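Local coordinates for SusD superfamily protein (Bacteroides fragilis NCTC 9343, PDB 3NQP) that probably binds glycans at the outer membrane, as a SusD-family protein thought to hand sugars on for uptake, at residues Y317-N320 / K321-Q325; E391-N394 / M395-D398; P495-K498 / T499-N502. One frame throughout, in Å; residues are numbered along the deposited sequence.

Contact 1 of 3, residues Y317-N320 / K321-Q325; sequences YEYN and KAVYQ. With EDO (1,2-ethanediol), chain E.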
ATOM      1  N   TYR A 317       4.515  16.132  -2.474  1.00 11.75           N
ATOM      2  CA  TYR A 317       3.404  15.230  -2.736  1.00 10.55           C
ATOM      3  C   TYR A 317       2.203  15.831  -2.011  1.00 13.25           C
ATOM      4  O   TYR A 317       2.314  16.173  -0.808  1.00 10.89           O
ATOM      5  CB  TYR A 317       3.648  13.791  -2.162  1.00  9.55           C
ATOM      6  CG  TYR A 317       4.821  13.101  -2.814  1.00 12.21           C
ATOM      7  CD1 TYR A 317       6.111  13.301  -2.337  1.00 13.57           C
ATOM      8  CD2 TYR A 317       4.663  12.317  -3.940  1.00 12.45           C
ATOM      9  CE1 TYR A 317       7.208  12.741  -2.947  1.00 10.17           C
ATOM     10  CE2 TYR A 317       5.752  11.741  -4.549  1.00 14.43           C
ATOM     11  CZ  TYR A 317       7.029  11.939  -4.044  1.00 13.48           C
ATOM     12  OH  TYR A 317       8.126  11.407  -4.666  1.00 15.91           O
ATOM     13  N   GLU A 318       1.092  16.001  -2.716  1.00  8.79           N
ATOM     14  CA  GLU A 318      -0.101  16.607  -2.133  1.00 10.85           C
ATOM     15  C   GLU A 318      -1.389  16.060  -2.730  1.00 11.97           C
ATOM     16  O   GLU A 318      -1.598  16.105  -3.936  1.00  9.56           O
ATOM     17  CB  GLU A 318      -0.147  18.122  -2.348  1.00 11.15           C
ATOM     18  CG  GLU A 318      -1.307  18.867  -1.527  1.00  8.16           C
ATOM     19  CD  GLU A 318      -1.266  20.383  -1.739  1.00 10.89           C
ATOM     20  OE1 GLU A 318      -0.360  20.852  -2.453  1.00 12.33           O
ATOM     21  OE2 GLU A 318      -2.102  21.101  -1.132  1.00 12.88           O
ATOM     22  N   TYR A 319      -2.301  15.661  -1.859  1.00 11.44           N
ATOM     23  CA  TYR A 319      -3.611  15.231  -2.313  1.00 12.44           C
ATOM     24  C   TYR A 319      -4.456  16.397  -2.745  1.00 11.54           C
ATOM     25  O   TYR A 319      -4.437  17.473  -2.130  1.00 10.96           O
ATOM     26  CB  TYR A 319      -4.335  14.464  -1.228  1.00 10.83           C
ATOM     27  CG  TYR A 319      -3.695  13.132  -0.948  1.00 11.55           C
ATOM     28  CD1 TYR A 319      -3.993  12.034  -1.726  1.00 10.58           C
ATOM     29  CD2 TYR A 319      -2.785  12.981   0.080  1.00  9.15           C
ATOM     30  CE1 TYR A 319      -3.376  10.792  -1.496  1.00  7.05           C
ATOM     31  CE2 TYR A 319      -2.182  11.712   0.350  1.00  8.67           C
ATOM     32  CZ  TYR A 319      -2.488  10.646  -0.477  1.00 14.21           C
ATOM     33  OH  TYR A 319      -1.915   9.411  -0.280  1.00 12.54           O
ATOM     34  N   ASN A 320      -5.243  16.173  -3.793  1.00 11.72           N
ATOM     35  CA  ASN A 320      -6.255  17.145  -4.216  1.00 12.23           C
ATOM     36  C   ASN A 320      -7.100  17.390  -2.977  1.00 12.03           C
ATOM     37  O   ASN A 320      -7.392  16.456  -2.227  1.00 10.48           O
ATOM     38  CB  ASN A 320      -7.101  16.502  -5.299  1.00 14.20           C
ATOM     39  CG  ASN A 320      -8.091  17.426  -5.904  1.00 18.41           C
ATOM     40  OD1 ASN A 320      -9.060  17.836  -5.250  1.00 14.32           O
ATOM     41  ND2 ASN A 320      -7.883  17.762  -7.187  1.00 15.32           N
ATOM     42  N   LYS A 321      -7.505  18.626  -2.762  1.00 10.59           N
ATOM     43  CA  LYS A 321      -8.200  18.978  -1.523  1.00 13.42           C
ATOM     44  C   LYS A 321      -9.589  18.319  -1.361  1.00 13.55           C
ATOM     45  O   LYS A 321     -10.129  18.242  -0.252  1.00 14.58           O
ATOM     46  CB  LYS A 321      -8.331  20.499  -1.445  1.00 13.91           C
ATOM     47  CG  LYS A 321      -9.279  21.119  -2.464  1.00 12.81           C
ATOM     48  CD  LYS A 321      -9.405  22.660  -2.259  1.00 20.06           C
ATOM     49  CE  LYS A 321      -8.149  23.378  -2.878  1.00 20.73           C
ATOM     50  NZ  LYS A 321      -8.206  24.859  -2.751  1.00 20.16           N
ATOM     51  N   ALA A 322     -10.164  17.865  -2.462  1.00 12.42           N
ATOM     52  CA  ALA A 322     -11.375  17.029  -2.423  1.00 11.94           C
ATOM     53  C   ALA A 322     -11.200  15.741  -1.629  1.00  9.99           C
ATOM     54  O   ALA A 322     -12.187  15.185  -1.131  1.00 10.43           O
ATOM     55  CB  ALA A 322     -11.873  16.707  -3.852  1.00 14.59           C
ATOM     56  N   VAL A 323      -9.972  15.252  -1.479  1.00 11.30           N
ATOM     57  CA  VAL A 323      -9.750  14.045  -0.687  1.00 10.50           C
ATOM     58  C   VAL A 323     -10.094  14.373   0.774  1.00 13.37           C
ATOM     59  O   VAL A 323     -10.874  13.671   1.413  1.00 13.13           O
ATOM     60  CB  VAL A 323      -8.303  13.538  -0.834  1.00  9.55           C
ATOM     61  CG1 VAL A 323      -7.985  12.433   0.129  1.00  6.06           C
ATOM     62  CG2 VAL A 323      -8.043  13.042  -2.308  1.00  6.07           C
ATOM     63  N   TYR A 324      -9.501  15.443   1.293  1.00 12.07           N
ATOM     64  CA  TYR A 324      -9.886  16.010   2.613  1.00 14.03           C
ATOM     65  C   TYR A 324     -11.384  16.342   2.740  1.00 13.33           C
ATOM     66  O   TYR A 324     -12.053  15.950   3.716  1.00 12.27           O
ATOM     67  CB  TYR A 324      -9.014  17.223   2.906  1.00 11.09           C
ATOM     68  CG  TYR A 324      -9.240  17.933   4.245  1.00 14.55           C
ATOM     69  CD1 TYR A 324      -8.745  17.392   5.422  1.00  9.27           C
ATOM     70  CD2 TYR A 324      -9.943  19.135   4.323  1.00 12.84           C
ATOM     71  CE1 TYR A 324      -8.929  18.033   6.653  1.00 11.15           C
ATOM     72  CE2 TYR A 324     -10.130  19.805   5.575  1.00 16.64           C
ATOM     73  CZ  TYR A 324      -9.609  19.245   6.725  1.00 13.63           C
ATOM     74  OH  TYR A 324      -9.763  19.848   7.954  1.00 17.90           O
ATOM     75  N   GLN A 325     -11.925  17.040   1.768  1.00 13.73           N
ATOM     76  CA  GLN A 325     -13.329  17.495   1.837  1.00 14.64           C
ATOM     77  C   GLN A 325     -14.327  16.338   1.770  1.00 15.66           C
ATOM     78  O   GLN A 325     -15.474  16.498   2.183  1.00 15.34           O
ATOM     79  CB  GLN A 325     -13.633  18.461   0.697  1.00 13.41           C
ATOM     80  CG  GLN A 325     -12.849  19.737   0.771  1.00 16.88           C
ATOM     81  CD  GLN A 325     -13.016  20.588  -0.457  1.00 25.05           C
ATOM     82  OE1 GLN A 325     -12.972  20.094  -1.585  1.00 15.22           O
ATOM     83  NE2 GLN A 325     -13.211  21.875  -0.247  1.00 15.85           N
TER
HETATM   84  C1  EDO E1005      -7.009  27.798  -4.174  1.00 21.95           C
HETATM   85  O1  EDO E1005      -7.936  27.540  -3.120  1.00 29.31           O
HETATM   86  C2  EDO E1005      -5.624  27.191  -3.917  1.00 19.42           C
HETATM   87  O2  EDO E1005      -5.607  25.759  -4.040  1.00 15.12           O
HETATM   88  O   HOH W   1      -6.757  16.409   0.492  1.00 12.19           O
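Tyr319 packs on the first turn of the short helix 321-325, and Asn320 after it is the N-cap. Tyr319 is the apolar partner: its CB lies 4.1 Å from Val323 CB, one turn on. CG lies opposite the carbonyl carbon and beside the backbone N (chi1 -69°), which turns the ring away from the helix; there it meets the ring of Phe54, the planes at about 30°, while its OH bonds to Glu48. Asn320 does the polar work. Its CG stands opposite the backbone N (chi1 -175°), which brings OD1 to Ala322 N; OD1 accepts from it at 3.0 Å, with the donor in the carbonyl plane and on a lone pair. The same residue's backbone O takes Val323 N at 2.9 Å, from above the carbonyl plane, and also receives a water at 2.8 Å. That water in turn accepts from Tyr324 N, so it bridges Asn320 O to an amide N that stands 4.2 Å from it, too far for a direct bond. Lys321 NZ donates to the backbone O of Leu353 in strand 351-358 and, at 3.0 Å, to O2 of a 1,2-ethanediol, probably from the crystallisation liquor.

Contact 2 of 3, residues E391-N394 / M395-D398; sequences EIAN and MEGD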
ATOM      1  N   GLU A 391     -15.182  -6.964  -0.213  1.00 10.16           N
ATOM      2  CA  GLU A 391     -15.113  -7.080  -1.659  1.00 10.15           C
ATOM      3  C   GLU A 391     -15.438  -8.516  -2.112  1.00  8.54           C
ATOM      4  O   GLU A 391     -16.177  -8.697  -3.067  1.00  8.61           O
ATOM      5  CB  GLU A 391     -13.748  -6.642  -2.167  1.00  6.81           C
ATOM      6  CG  GLU A 391     -13.641  -6.650  -3.684  1.00  7.12           C
ATOM      7  CD  GLU A 391     -12.365  -6.020  -4.164  1.00 12.89           C
ATOM      8  OE1 GLU A 391     -11.828  -5.187  -3.397  1.00  8.08           O
ATOM      9  OE2 GLU A 391     -11.920  -6.363  -5.294  1.00 15.20           O
ATOM     10  N   ILE A 392     -14.939  -9.524  -1.386  1.00 12.03           N
ATOM     11  CA  ILE A 392     -15.276 -10.930  -1.686  1.00 10.63           C
ATOM     12  C   ILE A 392     -16.797 -11.129  -1.527  1.00 12.57           C
ATOM     13  O   ILE A 392     -17.450 -11.722  -2.405  1.00 12.86           O
ATOM     14  CB  ILE A 392     -14.482 -11.919  -0.793  1.00 11.63           C
ATOM     15  CG1 ILE A 392     -12.983 -11.910  -1.170  1.00 12.52           C
ATOM     16  CG2 ILE A 392     -15.063 -13.319  -0.924  1.00 10.85           C
ATOM     17  CD1 ILE A 392     -11.986 -12.601  -0.106  1.00  9.01           C
ATOM     18  N   ALA A 393     -17.359 -10.601  -0.434  1.00 11.29           N
ATOM     19  CA  ALA A 393     -18.794 -10.648  -0.182  1.00 12.30           C
ATOM     20  C   ALA A 393     -19.592 -10.075  -1.364  1.00 11.52           C
ATOM     21  O   ALA A 393     -20.569 -10.675  -1.850  1.00  9.82           O
ATOM     22  CB  ALA A 393     -19.154  -9.873   1.164  1.00  8.35           C
ATOM     23  N   ASN A 394     -19.170  -8.918  -1.840  1.00  9.09           N
ATOM     24  CA  ASN A 394     -19.838  -8.316  -2.980  1.00 10.74           C
ATOM     25  C   ASN A 394     -19.810  -9.277  -4.191  1.00 12.45           C
ATOM     26  O   ASN A 394     -20.817  -9.396  -4.881  1.00 10.82           O
ATOM     27  CB  ASN A 394     -19.255  -6.947  -3.381  1.00  8.27           C
ATOM     28  CG  ASN A 394     -20.221  -6.141  -4.219  1.00 12.01           C
ATOM     29  OD1 ASN A 394     -21.428  -6.346  -4.114  1.00 13.50           O
ATOM     30  ND2 ASN A 394     -19.707  -5.205  -5.038  1.00  9.66           N
HETATM   31  N   MSE A 395     -18.702  -9.993  -4.397  1.00 12.19           N
HETATM   32  CA  MSE A 395     -18.617 -10.945  -5.513  1.00 11.86           C
HETATM   33  C   MSE A 395     -19.586 -12.115  -5.324  1.00 15.00           C
HETATM   34  O   MSE A 395     -20.198 -12.583  -6.287  1.00 15.81           O
HETATM   35  CB  MSE A 395     -17.202 -11.509  -5.709  1.00 14.22           C
HETATM   36  CG  MSE A 395     -16.188 -10.544  -6.268  1.00 14.92           C
HETATM   37 SE   MSE A 395     -16.579  -9.898  -8.002  0.75  7.07          SE
HETATM   38  CE  MSE A 395     -16.244 -11.497  -9.064  1.00  7.77           C
ATOM     39  N   GLU A 396     -19.728 -12.588  -4.085  1.00 13.98           N
ATOM     40  CA  GLU A 396     -20.639 -13.696  -3.750  1.00 15.53           C
ATOM     41  C   GLU A 396     -22.096 -13.325  -3.876  1.00 16.78           C
ATOM     42  O   GLU A 396     -22.924 -14.180  -4.170  1.00 17.54           O
ATOM     43  CB  GLU A 396     -20.458 -14.150  -2.307  1.00 15.68           C
ATOM     44  CG  GLU A 396     -19.159 -14.836  -1.990  1.00 16.62           C
ATOM     45  CD  GLU A 396     -18.893 -14.999  -0.468  1.00 18.56           C
ATOM     46  OE1 GLU A 396     -19.370 -14.226   0.379  1.00 24.55           O
ATOM     47  OE2 GLU A 396     -18.135 -15.896  -0.111  1.00 20.61           O
ATOM     48  N   GLY A 397     -22.407 -12.072  -3.584  1.00 13.30           N
ATOM     49  CA  GLY A 397     -23.776 -11.632  -3.396  1.00 13.42           C
ATOM     50  C   GLY A 397     -24.225 -11.508  -1.936  1.00 14.83           C
ATOM     51  O   GLY A 397     -25.432 -11.423  -1.668  1.00 12.52           O
ATOM     52  N   ASP A 398     -23.272 -11.523  -1.000  1.00 12.68           N
ATOM     53  CA  ASP A 398     -23.550 -11.488   0.443  1.00 12.66           C
ATOM     54  C   ASP A 398     -23.607 -10.024   0.844  1.00 12.89           C
ATOM     55  O   ASP A 398     -22.687  -9.446   1.467  1.00  9.37           O
ATOM     56  CB  ASP A 398     -22.488 -12.245   1.226  1.00 14.20           C
ATOM     57  CG  ASP A 398     -22.875 -12.500   2.694  1.00 14.85           C
ATOM     58  OD1 ASP A 398     -23.763 -11.826   3.186  1.00 10.97           O
ATOM     59  OD2 ASP A 398     -22.235 -13.340   3.330  1.00 21.88           O
TER
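Ala393 O is gripped by two backbone amides, Gly397 N at 2.9 Å and Asp398 N at 3.0 Å, and this double acceptor lies at the centre of the Schellman motif that ends helix 382-396. The two donors approach differently: Gly397 N comes almost head-on to the carbonyl (C=O...N 165°), whereas Asp398 N sits above the carbonyl plane. A weak bond from Gly397 N to Asn394 O, 3.4 Å, completes the motif. Gly397 is the C-prime residue; its positive phi (100°) turns the chain out of the helix, at backbone angles where glycine, lacking a CB, avoids the carbonyl O of Glu396. Before the turn the regular pattern still holds, with Glu396 N donating to Ile392 O.

Ala393 CB lies 3.6 Å from Asp398 O and also touches Asp398 CB. The OD1 of Asp398 caps Ala401 N at the start of helix 399-414. One residue therefore closes the first helix with its amide and opens the next with its carboxylate. Glu396 runs extended beyond CG, and its OE2 passes 4.1 Å from Ile392 CG2 on the way to a salt bridge with Lys233, while the Ile392 side chain packs on helices 200-216 and 228-241. The Asn394 amide is held from outside the turn, its ND2 donating to Glu435 and the backbone O of Phe431 and its OD1 accepting from Asn434 ND2. Selenomethionine Met395 bends at chi2 and chi3; its CB rests 3.3 Å from Ile392 O, and its CG 3.7 Å from Glu391 O.

Contact 3 of 3, residues P495-K498 / T499-N502; sequences PIEK and TMLN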
ATOM      1  N   PRO A 495       5.631   0.534 -18.623  1.00 12.19           N
ATOM      2  CA  PRO A 495       6.631   0.186 -19.629  1.00 13.03           C
ATOM      3  C   PRO A 495       8.026   0.086 -19.025  1.00 15.44           C
ATOM      4  O   PRO A 495       8.239   0.472 -17.881  1.00 16.61           O
ATOM      5  CB  PRO A 495       6.572   1.373 -20.571  1.00 17.33           C
ATOM      6  CG  PRO A 495       6.279   2.560 -19.636  1.00 10.46           C
ATOM      7  CD  PRO A 495       5.470   1.998 -18.502  1.00 12.33           C
ATOM      8  N   ILE A 496       8.959  -0.483 -19.775  1.00 16.83           N
ATOM      9  CA  ILE A 496      10.356  -0.433 -19.391  1.00 15.75           C
ATOM     10  C   ILE A 496      11.138   0.525 -20.325  1.00 14.38           C
ATOM     11  O   ILE A 496      10.707   0.808 -21.465  1.00 16.48           O
ATOM     12  CB  ILE A 496      10.937  -1.837 -19.289  1.00 18.60           C
ATOM     13  CG1 ILE A 496      10.916  -2.533 -20.632  1.00 18.66           C
ATOM     14  CG2 ILE A 496      10.138  -2.706 -18.227  1.00 13.29           C
ATOM     15  CD1 ILE A 496      11.722  -3.829 -20.604  1.00 18.44           C
ATOM     16  N   GLU A 497      12.275   0.992 -19.824  1.00 13.21           N
ATOM     17  CA  GLU A 497      13.107   2.031 -20.458  1.00 18.11           C
ATOM     18  C   GLU A 497      13.710   1.550 -21.778  1.00 18.46           C
ATOM     19  O   GLU A 497      14.239   0.440 -21.849  1.00 16.55           O
ATOM     20  CB  GLU A 497      14.370   2.407 -19.624  1.00 18.15           C
ATOM     21  CG  GLU A 497      14.269   2.713 -18.210  1.00 30.85           C
ATOM     22  CD  GLU A 497      14.303   1.478 -17.367  1.00 27.31           C
ATOM     23  OE1 GLU A 497      13.242   0.850 -17.318  1.00 19.59           O
ATOM     24  OE2 GLU A 497      15.345   1.127 -16.777  1.00 22.30           O
ATOM     25  N   LYS A 498      13.708   2.450 -22.757  1.00 22.04           N
ATOM     26  CA  LYS A 498      14.374   2.272 -24.039  1.00 24.09           C
ATOM     27  C   LYS A 498      15.826   1.861 -23.838  1.00 23.22           C
ATOM     28  O   LYS A 498      16.308   1.007 -24.539  1.00 23.77           O
ATOM     29  CB  LYS A 498      14.340   3.598 -24.839  1.00 26.42           C
ATOM     30  CG  LYS A 498      14.828   3.506 -26.300  1.00 35.34           C
ATOM     31  CD  LYS A 498      14.919   4.904 -26.969  1.00 46.14           C
ATOM     32  CE  LYS A 498      15.267   4.829 -28.494  1.00 52.31           C
ATOM     33  NZ  LYS A 498      14.099   4.369 -29.359  1.00 55.42           N
ATOM     34  N   THR A 499      16.530   2.500 -22.908  1.00 22.62           N
ATOM     35  CA  THR A 499      17.963   2.209 -22.723  1.00 24.78           C
ATOM     36  C   THR A 499      18.166   0.755 -22.352  1.00 25.76           C
ATOM     37  O   THR A 499      19.055   0.088 -22.900  1.00 25.68           O
ATOM     38  CB  THR A 499      18.646   3.107 -21.653  1.00 25.24           C
ATOM     39  OG1 THR A 499      17.799   3.203 -20.507  1.00 21.98           O
ATOM     40  CG2 THR A 499      18.928   4.477 -22.201  1.00 26.24           C
HETATM   41  N   MSE A 500      17.340   0.252 -21.434  1.00 26.90           N
HETATM   42  CA  MSE A 500      17.385  -1.180 -21.046  1.00 26.75           C
HETATM   43  C   MSE A 500      17.060  -2.113 -22.206  1.00 25.83           C
HETATM   44  O   MSE A 500      17.675  -3.181 -22.360  1.00 25.70           O
HETATM   45  CB  MSE A 500      16.428  -1.471 -19.875  1.00 25.61           C
HETATM   46  CG  MSE A 500      17.111  -1.690 -18.547  1.00 35.23           C
HETATM   47 SE   MSE A 500      16.145  -2.843 -17.297  0.75 24.72          SE
HETATM   48  CE  MSE A 500      14.389  -2.197 -17.698  1.00 28.08           C
ATOM     49  N   LEU A 501      16.066  -1.734 -23.000  1.00 27.22           N
ATOM     50  CA  LEU A 501      15.692  -2.505 -24.191  1.00 27.13           C
ATOM     51  C   LEU A 501      16.865  -2.560 -25.154  1.00 29.46           C
ATOM     52  O   LEU A 501      17.166  -3.615 -25.686  1.00 26.31           O
ATOM     53  CB  LEU A 501      14.466  -1.900 -24.896  1.00 24.70           C
ATOM     54  CG  LEU A 501      13.107  -2.102 -24.207  1.00 24.18           C
ATOM     55  CD1 LEU A 501      11.985  -1.422 -25.031  1.00 21.69           C
ATOM     56  CD2 LEU A 501      12.811  -3.614 -23.991  1.00 25.62           C
ATOM     57  N   ASN A 502      17.542  -1.427 -25.360  1.00 31.92           N
ATOM     58  CA  ASN A 502      18.707  -1.387 -26.263  1.00 32.96           C
ATOM     59  C   ASN A 502      19.886  -2.254 -25.756  1.00 33.49           C
ATOM     60  O   ASN A 502      20.502  -2.968 -26.544  1.00 36.07           O
ATOM     61  CB  ASN A 502      19.145   0.066 -26.553  1.00 34.57           C
ATOM     62  CG  ASN A 502      18.095   0.860 -27.360  1.00 38.17           C
ATOM     63  OD1 ASN A 502      17.118   0.292 -27.859  1.00 47.80           O
ATOM     64  ND2 ASN A 502      18.287   2.184 -27.467  1.00 38.83           N
TER
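Two backbone hydrogen bonds tie Glu497, the N-cap, and Lys498, the first residue of helix 498-503, to the next turn. Leu501 N donates to Glu497 O at 3.1 Å, and Asn502 N to Lys498 O at 2.8 Å.

The apolar contacts come from Ile496, just ahead of the cap, which reaches forward to meet the helix. Its CD1 touches Leu501 CD2 at 3.6 Å, the two side chains crossing at about a right angle, and its CB meets the selenomethionine methyl, Met500 CE, at 3.8 Å. Ile496 CG1 lies between the backbone N and the carbonyl carbon (chi1 63°), which, with an extended chi2, brings CD1 to the leucine.

Mixed contacts fill the rest. The Glu497 chain bends at chi2 (85°) and lays its carboxylate beside Met500, with OE1 3.3 Å from CE, while OE2 bonds to Lys84 N. On the exposed side Lys498 CG passes 3.9 Å from Asn502 ND2. The helix start is thus secured by backbone bonds and a small apolar patch, while the carboxylate of Glu497 and the NZ of Lys498 join it to Lys84 N and, through a salt bridge, to Glu77.

Overall arrangement
From the N terminus, the three contacts come in series, none enclosing or crossing another, and each closes just one local turn. Contact 1 starts helix 321-325 after the loop that follows strand 265-269, and joins it to strands 338-344 and 351-358 and to Glu48, Phe54 and Ser60, with Trp40 and Asn67 meeting its first residue. Contact 2 ends helix 382-396 and passes the chain to helix 399-414, among the helices 200-216, 228-241 and 431-445. Contact 3 starts helix 498-503 near the C terminus, against Phe75, Glu77 and Lys84. Their centres lie 30 to 41 Å apart; contacts 1 and 3 come nearest, with closest atoms about 17 Å apart.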